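Local coordinates for protein diacylglycerol lipase (Aspergillus oryzae, PDB 5XK2) that probably hydrolyses mono- and diacylglycerols to release fatty acids, as a class 3 lipase of the alpha/beta-hydrolase superfamily, at residues A[16-21]-A[197-202]; A[165-168]-A[172-175]; A[191-196]-A[219-224]. All blocks are in the same frame, centred on the assembly; numbering follows the deposited sequence.

Contact 1: A[16-21]-A[197-202]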
ATOM      1  N   GLU A  16      23.991  18.832  -4.981  1.00 12.20           N
ATOM      2  CA  GLU A  16      23.677  19.395  -3.674  1.00 12.06           C
ATOM      3  C   GLU A  16      22.296  20.053  -3.699  1.00 11.35           C
ATOM      4  O   GLU A  16      21.528  19.949  -2.730  1.00 13.38           O
ATOM      5  CB  GLU A  16      24.748  20.404  -3.243  1.00 16.77           C
ATOM      6  CG  GLU A  16      26.064  19.724  -2.836  1.00 24.45           C
ATOM      7  CD  GLU A  16      26.010  19.074  -1.452  1.00 48.14           C
ATOM      8  OE1 GLU A  16      25.243  18.106  -1.248  1.00 54.40           O
ATOM      9  OE2 GLU A  16      26.751  19.534  -0.556  1.00 61.77           O
ATOM     10  N   ASP A  17      21.984  20.718  -4.806  1.00 10.33           N
ATOM     11  CA  ASP A  17      20.668  21.336  -4.979  1.00 12.15           C
ATOM     12  C   ASP A  17      19.575  20.267  -4.877  1.00 11.92           C
ATOM     13  O   ASP A  17      18.580  20.428  -4.157  1.00 10.80           O
ATOM     14  CB  ASP A  17      20.605  22.056  -6.336  1.00 11.59           C
ATOM     15  CG  ASP A  17      19.290  22.789  -6.568  1.00 17.06           C
ATOM     16  OD1 ASP A  17      19.101  23.882  -5.994  1.00 18.27           O
ATOM     17  OD2 ASP A  17      18.453  22.271  -7.349  1.00 21.62           O
ATOM     18  N   PHE A  18      19.783  19.165  -5.587  1.00 10.17           N
ATOM     19  CA  PHE A  18      18.805  18.077  -5.607  1.00  8.55           C
ATOM     20  C   PHE A  18      18.583  17.487  -4.208  1.00 11.70           C
ATOM     21  O   PHE A  18      17.464  17.101  -3.851  1.00 13.15           O
ATOM     22  CB  PHE A  18      19.263  16.959  -6.551  1.00  9.70           C
ATOM     23  CG  PHE A  18      19.249  17.321  -8.010  1.00 10.62           C
ATOM     24  CD1 PHE A  18      18.621  18.471  -8.470  1.00 10.45           C
ATOM     25  CD2 PHE A  18      19.877  16.487  -8.933  1.00 10.57           C
ATOM     26  CE1 PHE A  18      18.597  18.771  -9.830  1.00 13.25           C
ATOM     27  CE2 PHE A  18      19.864  16.779 -10.288  1.00 12.45           C
ATOM     28  CZ  PHE A  18      19.240  17.919 -10.742  1.00 14.35           C
ATOM     29  N   LYS A  19      19.662  17.391  -3.434  1.00 10.71           N
ATOM     30  CA  LYS A  19      19.591  16.880  -2.063  1.00  9.67           C
ATOM     31  C   LYS A  19      18.894  17.841  -1.101  1.00 12.48           C
ATOM     32  O   LYS A  19      18.497  17.452   0.003  1.00 13.99           O
ATOM     33  CB  LYS A  19      20.998  16.573  -1.551  1.00 11.14           C
ATOM     34  CG  LYS A  19      21.610  15.346  -2.208  1.00 11.37           C
ATOM     35  CD  LYS A  19      23.088  15.202  -1.841  1.00 14.14           C
ATOM     36  CE  LYS A  19      23.660  13.920  -2.444  1.00 15.46           C
ATOM     37  NZ  LYS A  19      25.091  13.741  -2.039  1.00 16.73           N
ATOM     38  N   PHE A  20      18.814  19.115  -1.478  1.00 10.93           N
ATOM     39  CA  PHE A  20      18.139  20.092  -0.640  1.00 10.67           C
ATOM     40  C   PHE A  20      16.612  20.115  -0.807  1.00 12.42           C
ATOM     41  O   PHE A  20      15.874  19.997   0.172  1.00 11.01           O
ATOM     42  CB  PHE A  20      18.708  21.484  -0.927  1.00 10.37           C
ATOM     43  CG  PHE A  20      18.036  22.584  -0.158  1.00 10.98           C
ATOM     44  CD1 PHE A  20      18.174  22.662   1.214  1.00 14.01           C
ATOM     45  CD2 PHE A  20      17.266  23.539  -0.815  1.00 13.70           C
ATOM     46  CE1 PHE A  20      17.568  23.679   1.944  1.00 15.47           C
ATOM     47  CE2 PHE A  20      16.656  24.557  -0.094  1.00 10.52           C
ATOM     48  CZ  PHE A  20      16.794  24.626   1.279  1.00 13.87           C
ATOM     49  N   TRP A  21      16.114  20.230  -2.041  1.00 10.58           N
ATOM     50  CA  TRP A  21      14.680  20.470  -2.195  1.00  9.83           C
ATOM     51  C   TRP A  21      13.859  19.261  -1.769  1.00  8.69           C
ATOM     52  O   TRP A  21      12.690  19.413  -1.389  1.00 10.19           O
ATOM     53  CB  TRP A  21      14.330  20.895  -3.649  1.00 11.07           C
ATOM     54  CG  TRP A  21      15.041  22.169  -4.007  1.00 10.65           C
ATOM     55  CD1 TRP A  21      16.132  22.295  -4.800  1.00 10.01           C
ATOM     56  CD2 TRP A  21      14.757  23.480  -3.496  1.00 10.45           C
ATOM     57  NE1 TRP A  21      16.537  23.620  -4.852  1.00 11.99           N
ATOM     58  CE2 TRP A  21      15.714  24.358  -4.041  1.00 13.34           C
ATOM     59  CE3 TRP A  21      13.787  23.992  -2.621  1.00 11.39           C
ATOM     60  CZ2 TRP A  21      15.718  25.725  -3.768  1.00 12.64           C
ATOM     61  CZ3 TRP A  21      13.795  25.353  -2.348  1.00 11.56           C
ATOM     62  CH2 TRP A  21      14.763  26.202  -2.914  1.00 13.08           C
ATOM     63  N   ASN A 197      12.985  23.640 -16.773  1.00  9.45           N
ATOM     64  CA  ASN A 197      13.052  23.712 -15.299  1.00  7.60           C
ATOM     65  C   ASN A 197      12.304  22.562 -14.647  1.00  7.82           C
ATOM     66  O   ASN A 197      11.605  22.761 -13.652  1.00  8.64           O
ATOM     67  CB  ASN A 197      12.484  25.044 -14.783  1.00 12.29           C
ATOM     68  CG  ASN A 197      13.211  26.265 -15.338  1.00 19.83           C
ATOM     69  OD1 ASN A 197      12.576  27.187 -15.870  1.00 24.99           O
ATOM     70  ND2 ASN A 197      14.525  26.277 -15.223  1.00 16.56           N
ATOM     71  N   ASN A 198      12.463  21.368 -15.215  1.00 10.22           N
ATOM     72  CA  ASN A 198      11.875  20.135 -14.690  1.00  6.84           C
ATOM     73  C   ASN A 198      12.920  19.195 -14.137  1.00  8.30           C
ATOM     74  O   ASN A 198      13.821  18.768 -14.869  1.00  9.67           O
ATOM     75  CB  ASN A 198      11.110  19.401 -15.779  1.00  7.00           C
ATOM     76  CG  ASN A 198      10.001  20.250 -16.375  1.00  9.96           C
ATOM     77  OD1 ASN A 198       9.162  20.759 -15.651  1.00  9.94           O
ATOM     78  ND2 ASN A 198      10.006  20.402 -17.698  1.00  9.97           N
ATOM     79  N   TYR A 199      12.802  18.848 -12.859  1.00  6.90           N
ATOM     80  CA  TYR A 199      13.684  17.822 -12.302  1.00  7.96           C
ATOM     81  C   TYR A 199      12.849  16.699 -11.712  1.00  8.93           C
ATOM     82  O   TYR A 199      12.454  16.731 -10.532  1.00 10.40           O
ATOM     83  CB  TYR A 199      14.601  18.458 -11.247  1.00  7.94           C
ATOM     84  CG  TYR A 199      15.301  19.653 -11.829  1.00 10.59           C
ATOM     85  CD1 TYR A 199      16.400  19.480 -12.663  1.00 10.53           C
ATOM     86  CD2 TYR A 199      14.845  20.946 -11.588  1.00 13.39           C
ATOM     87  CE1 TYR A 199      17.028  20.584 -13.262  1.00 13.61           C
ATOM     88  CE2 TYR A 199      15.477  22.059 -12.172  1.00 15.02           C
ATOM     89  CZ  TYR A 199      16.574  21.853 -13.010  1.00 20.96           C
ATOM     90  OH  TYR A 199      17.228  22.913 -13.606  1.00 21.07           O
ATOM     91  N   ARG A 200      12.697  15.649 -12.510  1.00  7.89           N
ATOM     92  CA  ARG A 200      11.912  14.486 -12.131  1.00  7.86           C
ATOM     93  C   ARG A 200      12.860  13.336 -11.840  1.00  8.81           C
ATOM     94  O   ARG A 200      13.739  13.026 -12.658  1.00  9.43           O
ATOM     95  CB  ARG A 200      10.919  14.093 -13.238  1.00  8.70           C
ATOM     96  CG  ARG A 200      10.135  12.800 -12.882  1.00  8.46           C
ATOM     97  CD  ARG A 200       9.146  12.420 -13.979  1.00  8.26           C
ATOM     98  NE  ARG A 200       9.806  12.024 -15.235  1.00  8.67           N
ATOM     99  CZ  ARG A 200      10.350  10.828 -15.476  1.00  8.89           C
ATOM    100  NH1 ARG A 200      10.329   9.874 -14.540  1.00  9.25           N
ATOM    101  NH2 ARG A 200      10.896  10.576 -16.674  1.00  8.74           N
ATOM    102  N   PHE A 201      12.690  12.718 -10.673  1.00  7.54           N
ATOM    103  CA  PHE A 201      13.605  11.669 -10.217  1.00  6.64           C
ATOM    104  C   PHE A 201      12.971  10.306 -10.153  1.00  9.20           C
ATOM    105  O   PHE A 201      11.793  10.160  -9.846  1.00  9.01           O
ATOM    106  CB  PHE A 201      14.150  12.022  -8.826  1.00  8.39           C
ATOM    107  CG  PHE A 201      14.926  13.300  -8.814  1.00  9.81           C
ATOM    108  CD1 PHE A 201      14.270  14.508  -8.673  1.00  8.39           C
ATOM    109  CD2 PHE A 201      16.299  13.292  -8.963  1.00  9.58           C
ATOM    110  CE1 PHE A 201      14.978  15.710  -8.665  1.00 10.03           C
ATOM    111  CE2 PHE A 201      17.016  14.476  -8.978  1.00 10.47           C
ATOM    112  CZ  PHE A 201      16.350  15.695  -8.831  1.00  9.51           C
ATOM    113  N   THR A 202      13.788   9.293 -10.424  1.00  7.46           N
ATOM    114  CA  THR A 202      13.427   7.906 -10.163  1.00  7.01           C
ATOM    115  C   THR A 202      14.565   7.238  -9.411  1.00  8.80           C
ATOM    116  O   THR A 202      15.700   7.730  -9.401  1.00  9.78           O
ATOM    117  CB  THR A 202      13.214   7.116 -11.441  1.00  8.78           C
ATOM    118  OG1 THR A 202      14.445   7.142 -12.186  1.00  9.15           O
ATOM    119  CG2 THR A 202      12.063   7.718 -12.290  1.00  8.42           C
TER

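Contact 2: A[165-168]-A[172-175]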
ATOM      1  N   ASP A 165       0.639  24.102 -14.801  1.00  9.31           N
ATOM      2  CA  ASP A 165      -0.451  25.089 -14.804  1.00  8.45           C
ATOM      3  C   ASP A 165       0.068  26.470 -14.400  1.00 11.73           C
ATOM      4  O   ASP A 165      -0.193  27.475 -15.087  1.00 10.30           O
ATOM      5  CB  ASP A 165      -1.563  24.597 -13.866  1.00  9.04           C
ATOM      6  CG  ASP A 165      -2.858  25.386 -13.990  1.00 17.22           C
ATOM      7  OD1 ASP A 165      -3.090  26.046 -15.024  1.00 17.19           O
ATOM      8  OD2 ASP A 165      -3.664  25.315 -13.038  1.00 15.18           O
ATOM      9  N   LEU A 166       0.805  26.534 -13.289  1.00  9.45           N
ATOM     10  CA  LEU A 166       1.352  27.797 -12.835  1.00  8.90           C
ATOM     11  C   LEU A 166       2.178  28.493 -13.911  1.00 11.41           C
ATOM     12  O   LEU A 166       2.090  29.707 -14.075  1.00 12.21           O
ATOM     13  CB  LEU A 166       2.189  27.588 -11.561  1.00  8.50           C
ATOM     14  CG  LEU A 166       1.333  27.280 -10.334  1.00 10.42           C
ATOM     15  CD1 LEU A 166       2.240  26.890  -9.153  1.00 11.43           C
ATOM     16  CD2 LEU A 166       0.461  28.487  -9.923  1.00 11.43           C
ATOM     17  N   ARG A 167       2.973  27.734 -14.666  1.00  9.56           N
ATOM     18  CA  ARG A 167       3.774  28.337 -15.713  1.00  8.07           C
ATOM     19  C   ARG A 167       2.920  28.971 -16.800  1.00 10.02           C
ATOM     20  O   ARG A 167       3.299  30.008 -17.330  1.00 11.85           O
ATOM     21  CB  ARG A 167       4.706  27.296 -16.350  1.00  7.60           C
ATOM     22  CG  ARG A 167       5.834  26.862 -15.422  1.00  8.77           C
ATOM     23  CD  ARG A 167       6.334  25.503 -15.922  1.00  7.79           C
ATOM     24  NE  ARG A 167       7.365  24.970 -15.039  1.00  8.98           N
ATOM     25  CZ  ARG A 167       7.826  23.730 -15.130  1.00  8.88           C
ATOM     26  NH1 ARG A 167       7.293  22.890 -16.011  1.00 10.43           N
ATOM     27  NH2 ARG A 167       8.788  23.325 -14.311  1.00  9.22           N
ATOM     28  N   THR A 168       1.777  28.368 -17.113  1.00  9.41           N
ATOM     29  CA  THR A 168       0.899  28.962 -18.135  1.00 10.51           C
ATOM     30  C   THR A 168       0.286  30.265 -17.619  1.00 13.12           C
ATOM     31  O   THR A 168      -0.264  31.050 -18.384  1.00 11.71           O
ATOM     32  CB  THR A 168      -0.232  28.011 -18.588  1.00  9.73           C
ATOM     33  OG1 THR A 168      -1.204  27.803 -17.545  1.00 11.87           O
ATOM     34  CG2 THR A 168       0.330  26.666 -19.048  1.00 11.55           C
ATOM     35  N   ASP A 172       7.082  31.405 -12.693  1.00 14.38           N
ATOM     36  CA  ASP A 172       8.136  30.685 -13.370  1.00 16.86           C
ATOM     37  C   ASP A 172       8.522  29.536 -12.451  1.00 13.09           C
ATOM     38  O   ASP A 172       9.633  29.473 -11.924  1.00 16.70           O
ATOM     39  CB  ASP A 172       9.295  31.670 -13.608  1.00 20.22           C
ATOM     40  CG  ASP A 172      10.461  31.076 -14.373  1.00 28.08           C
ATOM     41  OD1 ASP A 172      10.244  30.182 -15.215  1.00 26.16           O
ATOM     42  OD2 ASP A 172      11.605  31.533 -14.132  1.00 33.17           O
ATOM     43  N   ALA A 173       7.700  28.495 -12.490  1.00 13.63           N
ATOM     44  CA  ALA A 173       7.827  27.431 -11.484  1.00 11.66           C
ATOM     45  C   ALA A 173       8.971  26.487 -11.833  1.00 11.56           C
ATOM     46  O   ALA A 173       9.124  26.101 -12.993  1.00 12.72           O
ATOM     47  CB  ALA A 173       6.537  26.663 -11.366  1.00 12.63           C
ATOM     48  N   ILE A 174       9.784  26.161 -10.830  1.00  8.95           N
ATOM     49  CA  ILE A 174      10.838  25.165 -10.955  1.00  7.08           C
ATOM     50  C   ILE A 174      10.321  23.893 -10.297  1.00 11.16           C
ATOM     51  O   ILE A 174       9.926  23.915  -9.116  1.00 12.74           O
ATOM     52  CB  ILE A 174      12.141  25.593 -10.241  1.00  9.06           C
ATOM     53  CG1 ILE A 174      12.521  27.054 -10.535  1.00 14.43           C
ATOM     54  CG2 ILE A 174      13.276  24.612 -10.560  1.00 12.37           C
ATOM     55  CD1 ILE A 174      12.720  27.358 -11.999  1.00 19.91           C
ATOM     56  N   LEU A 175      10.322  22.792 -11.038  1.00  8.15           N
ATOM     57  CA  LEU A 175       9.688  21.561 -10.553  1.00  7.45           C
ATOM     58  C   LEU A 175      10.698  20.558 -10.023  1.00  9.36           C
ATOM     59  O   LEU A 175      11.605  20.166 -10.745  1.00  8.78           O
ATOM     60  CB  LEU A 175       8.886  20.914 -11.689  1.00  6.91           C
ATOM     61  CG  LEU A 175       8.308  19.520 -11.405  1.00  9.20           C
ATOM     62  CD1 LEU A 175       7.260  19.535 -10.258  1.00  9.74           C
ATOM     63  CD2 LEU A 175       7.691  18.923 -12.691  1.00 11.11           C
TER

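Contact 3: A[191-196]-A[219-224]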
ATOM      1  N   PHE A 191       4.560  19.234 -23.840  1.00  9.20           N
ATOM      2  CA  PHE A 191       4.360  20.618 -23.422  1.00 11.29           C
ATOM      3  C   PHE A 191       5.112  20.943 -22.127  1.00  9.81           C
ATOM      4  O   PHE A 191       5.842  21.941 -22.061  1.00 10.92           O
ATOM      5  CB  PHE A 191       2.860  20.888 -23.256  1.00 12.79           C
ATOM      6  CG  PHE A 191       2.529  22.296 -22.844  1.00 10.36           C
ATOM      7  CD1 PHE A 191       2.710  23.355 -23.718  1.00 15.68           C
ATOM      8  CD2 PHE A 191       2.014  22.553 -21.586  1.00 10.72           C
ATOM      9  CE1 PHE A 191       2.384  24.658 -23.336  1.00 20.30           C
ATOM     10  CE2 PHE A 191       1.695  23.852 -21.192  1.00 13.54           C
ATOM     11  CZ  PHE A 191       1.882  24.902 -22.062  1.00 14.69           C
ATOM     12  N   ILE A 192       4.947  20.098 -21.109  1.00  8.47           N
ATOM     13  CA  ILE A 192       5.586  20.362 -19.816  1.00  7.72           C
ATOM     14  C   ILE A 192       7.107  20.308 -19.954  1.00  7.19           C
ATOM     15  O   ILE A 192       7.826  21.175 -19.466  1.00 10.06           O
ATOM     16  CB  ILE A 192       5.100  19.371 -18.745  1.00  8.12           C
ATOM     17  CG1 ILE A 192       3.584  19.528 -18.546  1.00 12.35           C
ATOM     18  CG2 ILE A 192       5.891  19.580 -17.441  1.00 10.91           C
ATOM     19  CD1 ILE A 192       2.990  18.531 -17.552  1.00 10.80           C
ATOM     20  N   THR A 193       7.591  19.283 -20.651  1.00  8.86           N
ATOM     21  CA  THR A 193       9.019  19.115 -20.892  1.00  8.42           C
ATOM     22  C   THR A 193       9.633  20.370 -21.505  1.00  8.04           C
ATOM     23  O   THR A 193      10.686  20.846 -21.083  1.00  8.45           O
ATOM     24  CB  THR A 193       9.244  17.892 -21.825  1.00 10.52           C
ATOM     25  OG1 THR A 193       8.837  16.714 -21.123  1.00  8.98           O
ATOM     26  CG2 THR A 193      10.715  17.760 -22.274  1.00  9.53           C
ATOM     27  N   ASN A 194       8.967  20.919 -22.521  1.00  9.73           N
ATOM     28  CA  ASN A 194       9.551  22.057 -23.198  1.00  7.84           C
ATOM     29  C   ASN A 194       9.330  23.387 -22.475  1.00  9.43           C
ATOM     30  O   ASN A 194       9.883  24.406 -22.878  1.00 12.76           O
ATOM     31  CB  ASN A 194       9.032  22.103 -24.632  1.00  8.57           C
ATOM     32  CG  ASN A 194       9.701  21.041 -25.486  1.00 10.64           C
ATOM     33  OD1 ASN A 194      10.911  21.042 -25.604  1.00 16.30           O
ATOM     34  ND2 ASN A 194       8.923  20.133 -26.051  1.00 13.43           N
ATOM     35  N   GLN A 195       8.606  23.366 -21.360  1.00  9.63           N
ATOM     36  CA  GLN A 195       8.616  24.523 -20.461  1.00  8.26           C
ATOM     37  C   GLN A 195       9.961  24.662 -19.750  1.00 10.74           C
ATOM     38  O   GLN A 195      10.327  25.749 -19.280  1.00 13.00           O
ATOM     39  CB  GLN A 195       7.503  24.406 -19.409  1.00  8.67           C
ATOM     40  CG  GLN A 195       6.095  24.529 -19.962  1.00 10.15           C
ATOM     41  CD  GLN A 195       5.038  24.279 -18.888  1.00  9.65           C
ATOM     42  OE1 GLN A 195       5.198  23.411 -18.023  1.00  9.94           O
ATOM     43  NE2 GLN A 195       3.953  25.046 -18.943  1.00 10.81           N
ATOM     44  N   GLY A 196      10.690  23.552 -19.642  1.00  9.53           N
ATOM     45  CA  GLY A 196      11.962  23.550 -18.950  1.00  8.34           C
ATOM     46  C   GLY A 196      11.835  23.604 -17.437  1.00 11.39           C
ATOM     47  O   GLY A 196      10.720  23.633 -16.899  1.00 10.36           O
ATOM     48  N   VAL A 219       2.682   9.086 -20.654  1.00  8.71           N
ATOM     49  CA  VAL A 219       4.126   9.062 -20.821  1.00 10.17           C
ATOM     50  C   VAL A 219       4.724   9.921 -19.712  1.00 12.98           C
ATOM     51  O   VAL A 219       3.988  10.447 -18.891  1.00 19.24           O
ATOM     52  CB  VAL A 219       4.551   9.557 -22.218  1.00 10.84           C
ATOM     53  CG1 VAL A 219       3.952   8.658 -23.284  1.00 11.77           C
ATOM     54  CG2 VAL A 219       4.110  10.957 -22.419  1.00 15.30           C
ATOM     55  N   HIS A 220       6.049  10.040 -19.654  1.00 10.14           N
ATOM     56  CA  HIS A 220       6.673  10.854 -18.600  1.00  8.53           C
ATOM     57  C   HIS A 220       7.188  12.173 -19.140  1.00 10.24           C
ATOM     58  O   HIS A 220       7.591  12.282 -20.306  1.00 10.57           O
ATOM     59  CB  HIS A 220       7.870  10.121 -17.955  1.00  9.31           C
ATOM     60  CG  HIS A 220       7.557   9.380 -16.697  1.00  7.57           C
ATOM     61  ND1 HIS A 220       7.060  10.005 -15.569  1.00 10.25           N
ATOM     62  CD2 HIS A 220       7.751   8.082 -16.352  1.00  9.00           C
ATOM     63  CE1 HIS A 220       6.923   9.119 -14.602  1.00  9.41           C
ATOM     64  NE2 HIS A 220       7.347   7.941 -15.044  1.00  7.71           N
ATOM     65  N   ILE A 221       7.192  13.180 -18.272  1.00  7.92           N
ATOM     66  CA  ILE A 221       7.973  14.380 -18.475  1.00  8.60           C
ATOM     67  C   ILE A 221       9.445  14.001 -18.573  1.00 10.48           C
ATOM     68  O   ILE A 221       9.915  13.114 -17.855  1.00  9.21           O
ATOM     69  CB  ILE A 221       7.750  15.361 -17.306  1.00  9.47           C
ATOM     70  CG1 ILE A 221       6.285  15.793 -17.287  1.00  9.10           C
ATOM     71  CG2 ILE A 221       8.696  16.555 -17.379  1.00 12.77           C
ATOM     72  CD1 ILE A 221       5.813  16.249 -15.884  1.00 11.59           C
ATOM     73  N   SER A 222      10.163  14.660 -19.475  1.00  9.26           N
ATOM     74  CA  SER A 222      11.582  14.419 -19.677  1.00  8.19           C
ATOM     75  C   SER A 222      12.382  15.651 -19.219  1.00  8.89           C
ATOM     76  O   SER A 222      11.878  16.771 -19.271  1.00  9.94           O
ATOM     77  CB  SER A 222      11.822  14.107 -21.169  1.00  9.97           C
ATOM     78  OG  SER A 222      13.199  14.147 -21.491  1.00 11.47           O
ATOM     79  N   PRO A 223      13.628  15.463 -18.753  1.00  7.88           N
ATOM     80  CA  PRO A 223      14.325  14.173 -18.635  1.00  9.63           C
ATOM     81  C   PRO A 223      14.039  13.440 -17.335  1.00 11.63           C
ATOM     82  O   PRO A 223      13.382  13.956 -16.433  1.00 13.50           O
ATOM     83  CB  PRO A 223      15.807  14.581 -18.678  1.00 12.25           C
ATOM     84  CG  PRO A 223      15.815  15.933 -18.005  1.00  9.70           C
ATOM     85  CD  PRO A 223      14.514  16.596 -18.439  1.00  9.17           C
ATOM     86  N   GLU A 224      14.595  12.242 -17.242  1.00  8.43           N
ATOM     87  CA  GLU A 224      14.556  11.436 -16.024  1.00  8.21           C
ATOM     88  C   GLU A 224      15.898  11.552 -15.329  1.00  9.67           C
ATOM     89  O   GLU A 224      16.936  11.327 -15.962  1.00 10.08           O
ATOM     90  CB  GLU A 224      14.260   9.970 -16.368  1.00  9.93           C
ATOM     91  CG  GLU A 224      14.392   8.980 -15.177  1.00 11.23           C
ATOM     92  CD  GLU A 224      14.226   7.514 -15.612  1.00 12.19           C
ATOM     93  OE1 GLU A 224      13.902   7.247 -16.788  1.00 14.45           O
ATOM     94  OE2 GLU A 224      14.434   6.616 -14.778  1.00 11.45           O
TER
HETATM   95  O   HOH W   1      12.465  19.313 -19.055  1.00 11.99           O

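Contact 1: A[16-21]-A[197-202]
Helix segment 16-21 lies over one side of strand segment 197-202, and the two backbones come nearest at Phe18 and Tyr199, whose CA atoms are 8.4 Å apart. No hydrogen bond crosses this gap; the contact across it is made by three aromatic rings. Phe18 CG lies anti to the carbonyl carbon (chi1 -69°), which carries the ring out to Tyr199 and Phe201. Phe201 brings its ring edge to one face of Phe18 in an edge-to-face pair, with centroids 4.8 Å apart and planes at 80°. Its CZ comes to 3.4 Å from Phe18 CG, off the ring centre and toward the rim. Tyr199 meets the far end of Phe18 obliquely, with Tyr199 CD1 3.7 Å from Phe18 CE1 and the planes at 50°. Beside the cluster, Trp21 NE1 donates to Asp17 OD1 at 2.8 Å, one helical turn back. Asp17 OD2 also bonds Tyr176 OH, and Phe18 O bonds Tyr178 OH, so the helix is tied to strand 173-178 as well. Tyr225 adds a further edge-to-face partner for Phe18. The arrangement is an aromatic cluster that packs the N-terminal helix 14-27 of this lipase against the central sheet of its alpha/beta-hydrolase fold.

Contact 2: A[165-168]-A[172-175]
The end of helix 154-168 passes close to the start of strand 173-178, with Arg167 CA 5.5 Å from Asp172 CA. These elements form the second half of a beta-alpha-beta unit that begins with strand 146-152, part of the alpha/beta-hydrolase core. Arg167 carries most of the contact. Its CB does not point at the strand, but the chain runs extended from CG to NE (chi3 -177°) and takes the guanidinium alongside Ala173. On the way, Arg167 CG passes 4.1 Å from Ala173 CB. Leu166 makes a looser apolar contact with the same methyl group. At the far end, Arg167 NH2 lies 3.6 Å from Leu175 CB, where the two side chains cross at about a right angle. Leu175 also packs against Ala159, Ser160 and Ala163 of the helix. Arg167 NH1 bonds Asn198 OD1 and Gln195 OE1. These bonds, with two more to Ala173 O, should fix the rotation of the guanidinium. The grip on Ala173 is side-on: Arg167 NE and Arg167 NH2 both donate to Ala173 O, at 2.9 Å and 3.1 Å, from the same face of the carbonyl plane, while the oxygen stays within 3° of the guanidinium plane.

Contact 3: A[191-196]-A[219-224]
The CG2 branch of Ile192 packs on the CD1 end of Ile221, 3.7 Å apart. The two side chains run at a slant to each other. Ile221 CG1 also lies against Ile192 CG2, and the CD1 ends of both residues meet at 4.0 Å. Ile192 points from helix 186-195 toward the 219-224 loop. Its CG1 lies beside the backbone N (chi1 -62°), which puts CG2 anti to that N and against Ile221. The apolar patch is buried.

One residue on, Thr193 provides the polar link. Ser222 N donates to Thr193 OG1 at 2.9 Å, and the N-H...O angle of 179° makes the bond almost perfectly straight. The same hydroxyl bonds Ala189 O, one turn back in the helix. Thr193 OG1 therefore connects the loop amide with a helix carbonyl. The Thr193 methyl faces the Ser222 backbone, with Thr193 CG2 3.4 Å from Ser222 O. A water forms a second link. It donates to Thr193 O at 3.1 Å and to Ser222 O at 2.6 Å, joining the two carbonyls beside the direct bond. Thr193 O also accepts from Gly196 N, where the chain leaves the helix with positive phi. On the loop side, a cis peptide bond precedes Pro223, just past the gripped residue.

Ile221 O accepts from Arg200 NE and Ile192 O from Asn198 ND2, so both segments are also bonded to strand 198-203. Ile192 packs further on Ala164 and Arg167, and Ile221 on Ser160, all of helix 154-168. The contact thus joins the C-terminal part of helix 186-195 to the loop that runs from strand 198-203 into strand 224-227, with helix 154-168 packed against both isoleucines.

Overall arrangement
The three contacts lie around neighbouring strands of one mixed sheet, their centres 12 to 15 Å apart. Both segments of contact 2 come between the two segments of contact 1 along the chain, and both precede those of contact 3. Contacts 1 and 3 alternate in sequence: 16-21, 191-196, 197-202, 219-224. Strand 198-203 sits beside strand 173-178 of contact 2 on one side and strand 224-227, which follows the loop of contact 3, on the other. Polar side chains of 197-202 also link it to both other contacts. Helix 14-27 covers one face of the sheet, helices 154-168 and 186-195 the other, consistent with the three-layer core of an alpha/beta-hydrolase.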